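PDB 6JEB: beta-N-acetylhexosaminidase from Akkermansia muciniphila, which hydrolyses terminal, non-reducing beta-linked N-acetylglucosamine and N-acetylgalactosamine residues from glycans, including N-glycans and chitobiose. Local coordinates for residues L65-A73 and H444-F452; H193-Y201 and P210-A218. All blocks are in the same frame, centred on the assembly; numbering follows the deposited sequence. Where two conformers were deposited one is given.

Overall arrangement
The two contacts lie on opposite sides of the chain's centre, their own centres about 44 Å apart, and interaction 2 is nested within the long loop that interaction 1 closes. They share no helix or strand, and both are only partly buried. Interaction 1 sets helix 55-73 of the N-terminal domain across helix 434-452 near the C-terminus, away from the annotated sites; a charged pair and a phenylalanine face carry it. Interaction 2 lies within the catalytic domain, where the short helix 195-200, which begins just after His-193 of the active site, meets an irregular loop. There, hydrogen bonds centred on a glutamine amide, one of them from an arginine, take the place of the salt bridge, and methionine packing on histidine replaces the phenylalanine.

Interaction 1. Residues L65-A73 and H444-F452; sequences LRQLRDQLA and HRQFILKRF
Asp-70 OD1 is gripped by Arg-451 and by two waters. The guanidinium comes side-on, Arg-451 NH2 giving 2.9 Å to Asp-70 OD1 and Arg-451 NE 2.9 Å to Asp-70 OD2. The NE bond is nearly straight (172°) and uses the syn lone pair, whereas NH2 meets its oxygen 25° out of the carboxylate plane. Tyr-118 OH of helix 106-118 also binds OD2, and one water links OD1 firmly to Lys-450 NZ, so a largely buried carboxylate is well supplied with donors and probably stays ionised. In the conformer given, Arg-66 lays its CG over the centre of the Arg-451 guanidinium, 3.3 Å from Arg-451 CZ. A leucine in place of Arg-451 would probably leave the Asp-70 carboxylate without its main counter-charge and without two of the donors that hold it. Beside the salt bridge, Asp-70 CB sits over a face of the Phe-447 ring, a CH-pi contact 4.2 Å from its centroid, and Gln-71 CB packs 3.6 Å from Phe-447 CZ. Phenylalanine suits this place because its flat face can lie against the helix backbone. The two helix segments pass 9.6 Å apart at 100°, a near-perpendicular helix-helix packing that joins the N-terminal domain of this family 20 hexosaminidase to helix 434-452, which comes after the last strand of the barrel, 392-399.

Interaction 2. Residues H193-Y201 and P210-A218; sequences HNQALHAAY and PDMNVRTTA
Gln-195, in the first turn of helix 195-200, ties that helix to the irregular segment 210-218 within the catalytic TIM-barrel domain, in the chain that follows barrel strand 183-187. Its amide is used at both ends. Gln-195 NE2 donates almost straight (172°) to Asn-213 O at 2.9 Å, and Gln-195 OE1 accepts from Arg-215 NH1, also at 2.9 Å and in the carbonyl plane. Glutamine fits here because one flat group can offer a donor and an acceptor; with CG anti to the backbone N (chi1 -173°) and the chain extended, it reaches both. The amide and guanidinium planes stand nearly perpendicular. Arg-215 is spent further on its own segment: NE and NH2 both bind Ala-218 O, at 2.9 and 3.0 Å, approaching from the same face of that carbonyl. Its backbone also pairs with Asn-131, next to the catalytic Asp-130, whose carboxylate binds His-193 ND1; His-193 NE2 in turn bonds to Glu-258. The apolar half is compact. Ala-199 CB, small enough to let the backbones come close, lies 3.8 Å from Val-214 CG2. His-198 NE2 is satisfied by Lys-209 N, and its ring stacks with Phe-205. Bent at chi2 and chi3 in the conformer given, Met-212 places its CE over the centre of the His-198 ring, 4.0 Å from the centroid and only 2° off the ring normal.

Interaction 1. Residues L65-A73 and H444-F452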
loop_
_atom_site.group_PDB
_atom_site.type_symbol
_atom_site.label_atom_id
_atom_site.label_comp_id
_atom_site.label_asym_id
_atom_site.label_seq_id
_atom_site.Cartn_x
_atom_site.Cartn_y
_atom_site.Cartn_z
ATOM N N LEU A 65 20.132 1.546 12.446
ATOM C CA LEU A 65 21.120 2.473 12.991
ATOM C C LEU A 65 20.522 3.863 13.186
ATOM O O LEU A 65 20.819 4.543 14.176
ATOM C CB LEU A 65 22.338 2.524 12.068
ATOM C CG LEU A 65 23.561 3.310 12.535
ATOM C CD1 LEU A 65 24.045 2.771 13.867
ATOM C CD2 LEU A 65 24.663 3.238 11.478
ATOM N N ARG A 66 19.667 4.293 12.255
ATOM C CA ARG A 66 19.004 5.586 12.378
ATOM C C ARG A 66 18.139 5.634 13.634
ATOM O O ARG A 66 18.156 6.622 14.378
ATOM C CB ARG A 66 18.174 5.818 11.109
ATOM C CG ARG A 66 17.446 7.134 11.002
ATOM C CD ARG A 66 16.971 7.376 9.553
ATOM N NE ARG A 66 16.189 6.253 9.037
ATOM C CZ ARG A 66 16.049 5.949 7.747
ATOM N NH1 ARG A 66 16.637 6.682 6.803
ATOM N NH2 ARG A 66 15.307 4.911 7.399
ATOM N N GLN A 67 17.367 4.566 13.883
ATOM C CA GLN A 67 16.528 4.536 15.078
ATOM C C GLN A 67 17.377 4.505 16.342
ATOM O O GLN A 67 17.034 5.153 17.341
ATOM C CB GLN A 67 15.559 3.352 15.035
ATOM C CG GLN A 67 14.514 3.489 13.940
ATOM C CD GLN A 67 13.299 2.609 14.171
ATOM O OE1 GLN A 67 13.249 1.837 15.131
ATOM N NE2 GLN A 67 12.304 2.729 13.298
ATOM N N LEU A 68 18.489 3.764 16.319
ATOM C CA LEU A 68 19.379 3.741 17.477
ATOM C C LEU A 68 20.007 5.108 17.715
ATOM O O LEU A 68 20.200 5.513 18.868
ATOM C CB LEU A 68 20.458 2.676 17.299
ATOM C CG LEU A 68 19.976 1.230 17.388
ATOM C CD1 LEU A 68 21.136 0.307 17.085
ATOM C CD2 LEU A 68 19.384 0.940 18.764
ATOM N N ARG A 69 20.333 5.832 16.639
ATOM C CA ARG A 69 20.853 7.187 16.802
ATOM C C ARG A 69 19.803 8.112 17.403
ATOM O O ARG A 69 20.128 8.966 18.241
ATOM C CB ARG A 69 21.375 7.721 15.470
ATOM C CG ARG A 69 22.653 7.036 15.050
ATOM C CD ARG A 69 23.134 7.424 13.675
ATOM N NE ARG A 69 24.478 6.886 13.478
ATOM C CZ ARG A 69 25.056 6.691 12.300
ATOM N NH1 ARG A 69 24.408 6.980 11.176
ATOM N NH2 ARG A 69 26.286 6.198 12.255
ATOM N N ASP A 70 18.543 7.962 16.986
ATOM C CA ASP A 70 17.477 8.750 17.594
ATOM C C ASP A 70 17.317 8.403 19.070
ATOM O O ASP A 70 17.115 9.291 19.909
ATOM C CB ASP A 70 16.166 8.560 16.827
ATOM C CG ASP A 70 16.211 9.168 15.426
ATOM O OD1 ASP A 70 17.096 10.010 15.158
ATOM O OD2 ASP A 70 15.354 8.806 14.592
ATOM N N GLN A 71 17.422 7.116 19.412
ATOM C CA GLN A 71 17.368 6.726 20.817
ATOM C C GLN A 71 18.530 7.328 21.604
ATOM O O GLN A 71 18.333 7.928 22.672
ATOM C CB GLN A 71 17.347 5.201 20.952
ATOM C CG GLN A 71 17.198 4.764 22.408
ATOM C CD GLN A 71 17.098 3.258 22.577
ATOM O OE1 GLN A 71 16.887 2.523 21.612
ATOM N NE2 GLN A 71 17.237 2.794 23.813
ATOM N N LEU A 72 19.751 7.193 21.082
ATOM C CA LEU A 72 20.919 7.708 21.789
ATOM C C LEU A 72 20.831 9.218 21.984
ATOM O O LEU A 72 21.258 9.744 23.019
ATOM C CB LEU A 72 22.192 7.329 21.028
ATOM C CG LEU A 72 23.518 7.876 21.564
ATOM C CD1 LEU A 72 23.775 7.417 23.000
ATOM C CD2 LEU A 72 24.669 7.470 20.644
ATOM N N ALA A 73 20.257 9.931 21.006
ATOM C CA ALA A 73 20.139 11.383 21.118
ATOM C C ALA A 73 19.313 11.791 22.328
ATOM O O ALA A 73 19.542 12.862 22.902
ATOM C CB ALA A 73 19.542 11.963 19.836
ATOM N N HIS A 444 9.035 6.239 20.464
ATOM C CA HIS A 444 9.023 6.747 19.098
ATOM C C HIS A 444 8.324 8.094 18.959
ATOM O O HIS A 444 8.551 8.791 17.964
ATOM C CB HIS A 444 8.422 5.709 18.156
ATOM C CG HIS A 444 9.424 4.713 17.674
ATOM N ND1 HIS A 444 9.713 4.531 16.339
ATOM C CD2 HIS A 444 10.250 3.884 18.357
ATOM C CE1 HIS A 444 10.656 3.612 16.219
ATOM N NE2 HIS A 444 11.005 3.208 17.430
ATOM N N ARG A 445 7.483 8.486 19.913
ATOM C CA ARG A 445 6.907 9.822 19.817
ATOM C C ARG A 445 8.007 10.873 19.721
ATOM O O ARG A 445 7.972 11.747 18.846
ATOM C CB ARG A 445 5.985 10.119 20.992
ATOM C CG ARG A 445 5.282 11.446 20.793
ATOM C CD ARG A 445 4.484 11.901 21.986
ATOM N NE ARG A 445 3.911 13.216 21.732
ATOM C CZ ARG A 445 3.642 14.104 22.682
ATOM N NH1 ARG A 445 3.901 13.813 23.951
ATOM N NH2 ARG A 445 3.124 15.284 22.364
ATOM N N GLN A 446 9.015 10.783 20.596
ATOM C CA GLN A 446 10.114 11.744 20.555
ATOM C C GLN A 446 10.975 11.560 19.312
ATOM O O GLN A 446 11.445 12.544 18.725
ATOM C CB GLN A 446 10.971 11.635 21.818
ATOM C CG GLN A 446 10.306 12.168 23.076
ATOM C CD GLN A 446 9.799 13.589 22.923
ATOM O OE1 GLN A 446 10.488 14.454 22.382
ATOM N NE2 GLN A 446 8.584 13.837 23.400
ATOM N N PHE A 447 11.206 10.305 18.896
ATOM C CA PHE A 447 12.021 10.075 17.702
ATOM C C PHE A 447 11.406 10.769 16.495
ATOM O O PHE A 447 12.099 11.456 15.732
ATOM C CB PHE A 447 12.142 8.580 17.377
ATOM C CG PHE A 447 12.764 7.726 18.456
ATOM C CD1 PHE A 447 13.336 8.266 19.596
ATOM C CD2 PHE A 447 12.777 6.348 18.296
ATOM C CE1 PHE A 447 13.891 7.438 20.567
ATOM C CE2 PHE A 447 13.334 5.514 19.256
ATOM C CZ PHE A 447 13.893 6.062 20.396
ATOM N N ILE A 448 10.098 10.582 16.298
ATOM C CA ILE A 448 9.431 11.118 15.116
ATOM C C ILE A 448 9.263 12.634 15.234
ATOM O O ILE A 448 9.342 13.360 14.234
ATOM C CB ILE A 448 8.105 10.361 14.881
ATOM C CG1 ILE A 448 8.377 8.873 14.582
ATOM C CG2 ILE A 448 7.292 11.005 13.759
ATOM C CD1 ILE A 448 9.194 8.616 13.326
ATOM N N LEU A 449 9.050 13.143 16.447
ATOM C CA LEU A 449 9.026 14.592 16.637
ATOM C C LEU A 449 10.363 15.209 16.248
ATOM O O LEU A 449 10.413 16.235 15.557
ATOM C CB LEU A 449 8.703 14.920 18.095
ATOM C CG LEU A 449 7.227 14.985 18.473
ATOM C CD1 LEU A 449 7.087 15.038 19.987
ATOM C CD2 LEU A 449 6.550 16.196 17.817
ATOM N N LYS A 450 11.462 14.594 16.693
ATOM C CA LYS A 450 12.793 15.116 16.399
ATOM C C LYS A 450 13.096 15.030 14.909
ATOM O O LYS A 450 13.538 16.010 14.296
ATOM C CB LYS A 450 13.829 14.323 17.200
ATOM C CG LYS A 450 15.288 14.636 16.868
ATOM C CD LYS A 450 16.208 13.539 17.399
ATOM C CE LYS A 450 17.676 13.954 17.410
ATOM N NZ LYS A 450 18.231 14.192 16.046
ATOM N N ARG A 451 12.842 13.870 14.304
ATOM C CA ARG A 451 13.319 13.633 12.948
ATOM C C ARG A 451 12.388 14.232 11.905
ATOM O O ARG A 451 12.848 14.739 10.875
ATOM C CB ARG A 451 13.489 12.133 12.711
ATOM C CG ARG A 451 13.882 11.769 11.291
ATOM C CD ARG A 451 14.327 10.323 11.200
ATOM N NE ARG A 451 15.529 10.086 11.992
ATOM C CZ ARG A 451 16.761 10.328 11.560
ATOM N NH1 ARG A 451 16.952 10.798 10.332
ATOM N NH2 ARG A 451 17.802 10.092 12.353
ATOM N N PHE A 452 11.081 14.181 12.147
ATOM C CA PHE A 452 10.109 14.575 11.138
ATOM C C PHE A 452 9.248 15.757 11.544
ATOM O O PHE A 452 8.371 16.152 10.767
ATOM C CB PHE A 452 9.218 13.384 10.754
ATOM C CG PHE A 452 9.979 12.230 10.174
ATOM C CD1 PHE A 452 10.545 12.326 8.912
ATOM C CD2 PHE A 452 10.142 11.052 10.890
ATOM C CE1 PHE A 452 11.254 11.269 8.375
ATOM C CE2 PHE A 452 10.849 9.991 10.354
ATOM C CZ PHE A 452 11.401 10.098 9.093
HETATM O O HOH W 1 19.555 11.113 15.471
HETATM O O HOH W 2 16.747 12.670 14.359
#

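Interaction 2. Residues H193-Y201 and P210-A218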
loop_
_atom_site.group_PDB
_atom_site.type_symbol
_atom_site.label_atom_id
_atom_site.label_comp_id
_atom_site.label_asym_id
_atom_site.label_seq_id
_atom_site.Cartn_x
_atom_site.Cartn_y
_atom_site.Cartn_z
ATOM N N HIS A 193 -14.809 1.137 -10.580
ATOM C CA HIS A 193 -14.226 2.319 -9.947
ATOM C C HIS A 193 -13.750 3.313 -11.002
ATOM O O HIS A 193 -12.663 3.893 -10.914
ATOM C CB HIS A 193 -13.118 1.938 -8.956
ATOM C CG HIS A 193 -13.642 1.535 -7.612
ATOM N ND1 HIS A 193 -13.956 2.458 -6.637
ATOM C CD2 HIS A 193 -13.940 0.318 -7.092
ATOM C CE1 HIS A 193 -14.404 1.827 -5.564
ATOM N NE2 HIS A 193 -14.407 0.526 -5.814
ATOM N N ASN A 194 -14.610 3.534 -11.999
ATOM C CA ASN A 194 -14.214 4.197 -13.234
ATOM C C ASN A 194 -15.097 5.393 -13.574
ATOM O O ASN A 194 -15.179 5.775 -14.747
ATOM C CB ASN A 194 -14.189 3.200 -14.400
ATOM C CG ASN A 194 -12.780 2.784 -14.780
ATOM O OD1 ASN A 194 -11.834 3.566 -14.656
ATOM N ND2 ASN A 194 -12.634 1.559 -15.270
ATOM N N GLN A 195 -15.749 6.013 -12.585
ATOM C CA GLN A 195 -16.610 7.147 -12.926
ATOM C C GLN A 195 -15.810 8.302 -13.522
ATOM O O GLN A 195 -16.301 8.998 -14.416
ATOM C CB GLN A 195 -17.447 7.612 -11.738
ATOM C CG GLN A 195 -18.468 8.679 -12.146
ATOM C CD GLN A 195 -19.529 8.906 -11.099
ATOM O OE1 GLN A 195 -19.890 7.983 -10.361
ATOM N NE2 GLN A 195 -20.038 10.139 -11.019
ATOM N N ALA A 196 -14.577 8.522 -13.050
ATOM C CA ALA A 196 -13.782 9.617 -13.599
ATOM C C ALA A 196 -13.427 9.348 -15.058
ATOM O O ALA A 196 -13.533 10.244 -15.911
ATOM C CB ALA A 196 -12.533 9.862 -12.746
ATOM N N LEU A 197 -13.040 8.108 -15.369
ATOM C CA LEU A 197 -12.774 7.739 -16.754
ATOM C C LEU A 197 -14.026 7.888 -17.616
ATOM O O LEU A 197 -13.944 8.330 -18.770
ATOM C CB LEU A 197 -12.223 6.309 -16.818
ATOM C CG LEU A 197 -11.822 5.786 -18.202
ATOM C CD1 LEU A 197 -10.733 6.649 -18.832
ATOM C CD2 LEU A 197 -11.390 4.316 -18.123
ATOM N N HIS A 198 -15.199 7.539 -17.072
ATOM C CA HIS A 198 -16.445 7.690 -17.824
ATOM C C HIS A 198 -16.747 9.158 -18.099
ATOM O O HIS A 198 -17.214 9.506 -19.190
ATOM C CB HIS A 198 -17.601 7.009 -17.077
ATOM C CG HIS A 198 -18.845 6.834 -17.899
ATOM N ND1 HIS A 198 -19.559 5.655 -17.917
ATOM C CD2 HIS A 198 -19.506 7.687 -18.720
ATOM C CE1 HIS A 198 -20.601 5.784 -18.722
ATOM N NE2 HIS A 198 -20.590 7.006 -19.224
ATOM N N ALA A 199 -16.501 10.032 -17.122
ATOM C CA ALA A 199 -16.714 11.459 -17.344
ATOM C C ALA A 199 -15.890 11.964 -18.524
ATOM O O ALA A 199 -16.371 12.779 -19.326
ATOM C CB ALA A 199 -16.375 12.240 -16.073
ATOM N N ALA A 200 -14.657 11.461 -18.667
ATOM C CA ALA A 200 -13.778 11.899 -19.749
ATOM C C ALA A 200 -14.075 11.180 -21.059
ATOM O O ALA A 200 -14.125 11.813 -22.122
ATOM C CB ALA A 200 -12.319 11.674 -19.354
ATOM N N TYR A 201 -14.247 9.857 -21.003
ATOM C CA TYR A 201 -14.340 9.005 -22.190
ATOM C C TYR A 201 -15.539 8.074 -22.051
ATOM O O TYR A 201 -15.390 6.856 -21.866
ATOM C CB TYR A 201 -13.038 8.225 -22.411
ATOM C CG TYR A 201 -11.891 9.136 -22.788
ATOM C CD1 TYR A 201 -11.831 9.706 -24.054
ATOM C CD2 TYR A 201 -10.889 9.460 -21.873
ATOM C CE1 TYR A 201 -10.813 10.570 -24.410
ATOM C CE2 TYR A 201 -9.858 10.326 -22.222
ATOM C CZ TYR A 201 -9.825 10.870 -23.498
ATOM O OH TYR A 201 -8.818 11.735 -23.851
ATOM N N PRO A 210 -22.776 10.909 -21.771
ATOM C CA PRO A 210 -21.955 12.120 -21.951
ATOM C C PRO A 210 -22.101 13.137 -20.833
ATOM O O PRO A 210 -21.173 13.930 -20.616
ATOM C CB PRO A 210 -22.446 12.683 -23.293
ATOM C CG PRO A 210 -23.002 11.502 -24.013
ATOM C CD PRO A 210 -23.600 10.611 -22.955
ATOM N N ASP A 211 -23.221 13.139 -20.111
ATOM C CA ASP A 211 -23.430 14.091 -19.027
ATOM C C ASP A 211 -22.763 13.672 -17.726
ATOM O O ASP A 211 -22.820 14.431 -16.751
ATOM C CB ASP A 211 -24.928 14.302 -18.786
ATOM C CG ASP A 211 -25.618 14.975 -19.953
ATOM O OD1 ASP A 211 -24.984 15.825 -20.620
ATOM O OD2 ASP A 211 -26.800 14.656 -20.201
ATOM N N MET A 212 -22.134 12.497 -17.687
ATOM C CA MET A 212 -21.511 12.012 -16.463
ATOM C C MET A 212 -20.426 12.971 -16.003
ATOM O O MET A 212 -19.618 13.440 -16.809
ATOM C CB MET A 212 -20.855 10.660 -16.741
ATOM C CG MET A 212 -20.158 10.060 -15.540
ATOM S SD MET A 212 -21.346 9.331 -14.407
ATOM C CE MET A 212 -21.918 7.941 -15.386
ATOM N N ASN A 213 -20.401 13.251 -14.706
ATOM C CA ASN A 213 -19.353 14.052 -14.094
ATOM C C ASN A 213 -18.489 13.165 -13.213
ATOM O O ASN A 213 -18.891 12.072 -12.811
ATOM C CB ASN A 213 -19.949 15.184 -13.252
ATOM C CG ASN A 213 -20.757 16.146 -14.078
ATOM O OD1 ASN A 213 -20.347 16.536 -15.169
ATOM N ND2 ASN A 213 -21.924 16.522 -13.575
ATOM N N VAL A 214 -17.285 13.650 -12.919
ATOM C CA VAL A 214 -16.443 12.966 -11.948
ATOM C C VAL A 214 -17.180 12.924 -10.613
ATOM O O VAL A 214 -17.846 13.889 -10.214
ATOM C CB VAL A 214 -15.080 13.672 -11.851
ATOM C CG1 VAL A 214 -14.196 13.013 -10.782
ATOM C CG2 VAL A 214 -14.377 13.670 -13.210
ATOM N N ARG A 215 -17.095 11.788 -9.927
ATOM C CA ARG A 215 -17.911 11.577 -8.739
ATOM C C ARG A 215 -17.448 12.480 -7.601
ATOM O O ARG A 215 -16.246 12.690 -7.402
ATOM C CB ARG A 215 -17.838 10.112 -8.307
ATOM C CG ARG A 215 -19.038 9.663 -7.486
ATOM C CD ARG A 215 -18.910 8.202 -7.098
ATOM N NE ARG A 215 -20.019 7.737 -6.272
ATOM C CZ ARG A 215 -21.109 7.135 -6.741
ATOM N NH1 ARG A 215 -21.259 6.940 -8.050
ATOM N NH2 ARG A 215 -22.058 6.732 -5.898
ATOM N N THR A 216 -18.415 13.014 -6.846
ATOM C CA THR A 216 -18.121 13.893 -5.723
ATOM C C THR A 216 -18.524 13.286 -4.393
ATOM O O THR A 216 -18.381 13.941 -3.354
ATOM C CB THR A 216 -18.818 15.249 -5.895
ATOM O OG1 THR A 216 -20.238 15.060 -5.839
ATOM C CG2 THR A 216 -18.426 15.892 -7.219
ATOM N N THR A 217 -19.029 12.057 -4.401
ATOM C CA THR A 217 -19.476 11.364 -3.207
ATOM C C THR A 217 -18.849 9.978 -3.201
ATOM O O THR A 217 -18.213 9.556 -4.169
ATOM C CB THR A 217 -21.003 11.243 -3.197
ATOM O OG1 THR A 217 -21.435 10.567 -4.391
ATOM C CG2 THR A 217 -21.643 12.624 -3.136
ATOM N N ALA A 218 -19.018 9.274 -2.086
ATOM C CA ALA A 218 -18.599 7.885 -2.004
ATOM C C ALA A 218 -19.691 6.999 -2.596
ATOM O O ALA A 218 -20.500 7.457 -3.408
ATOM C CB ALA A 218 -18.291 7.506 -0.553
HETATM O O HOH W 3 -18.774 13.606 -19.440
#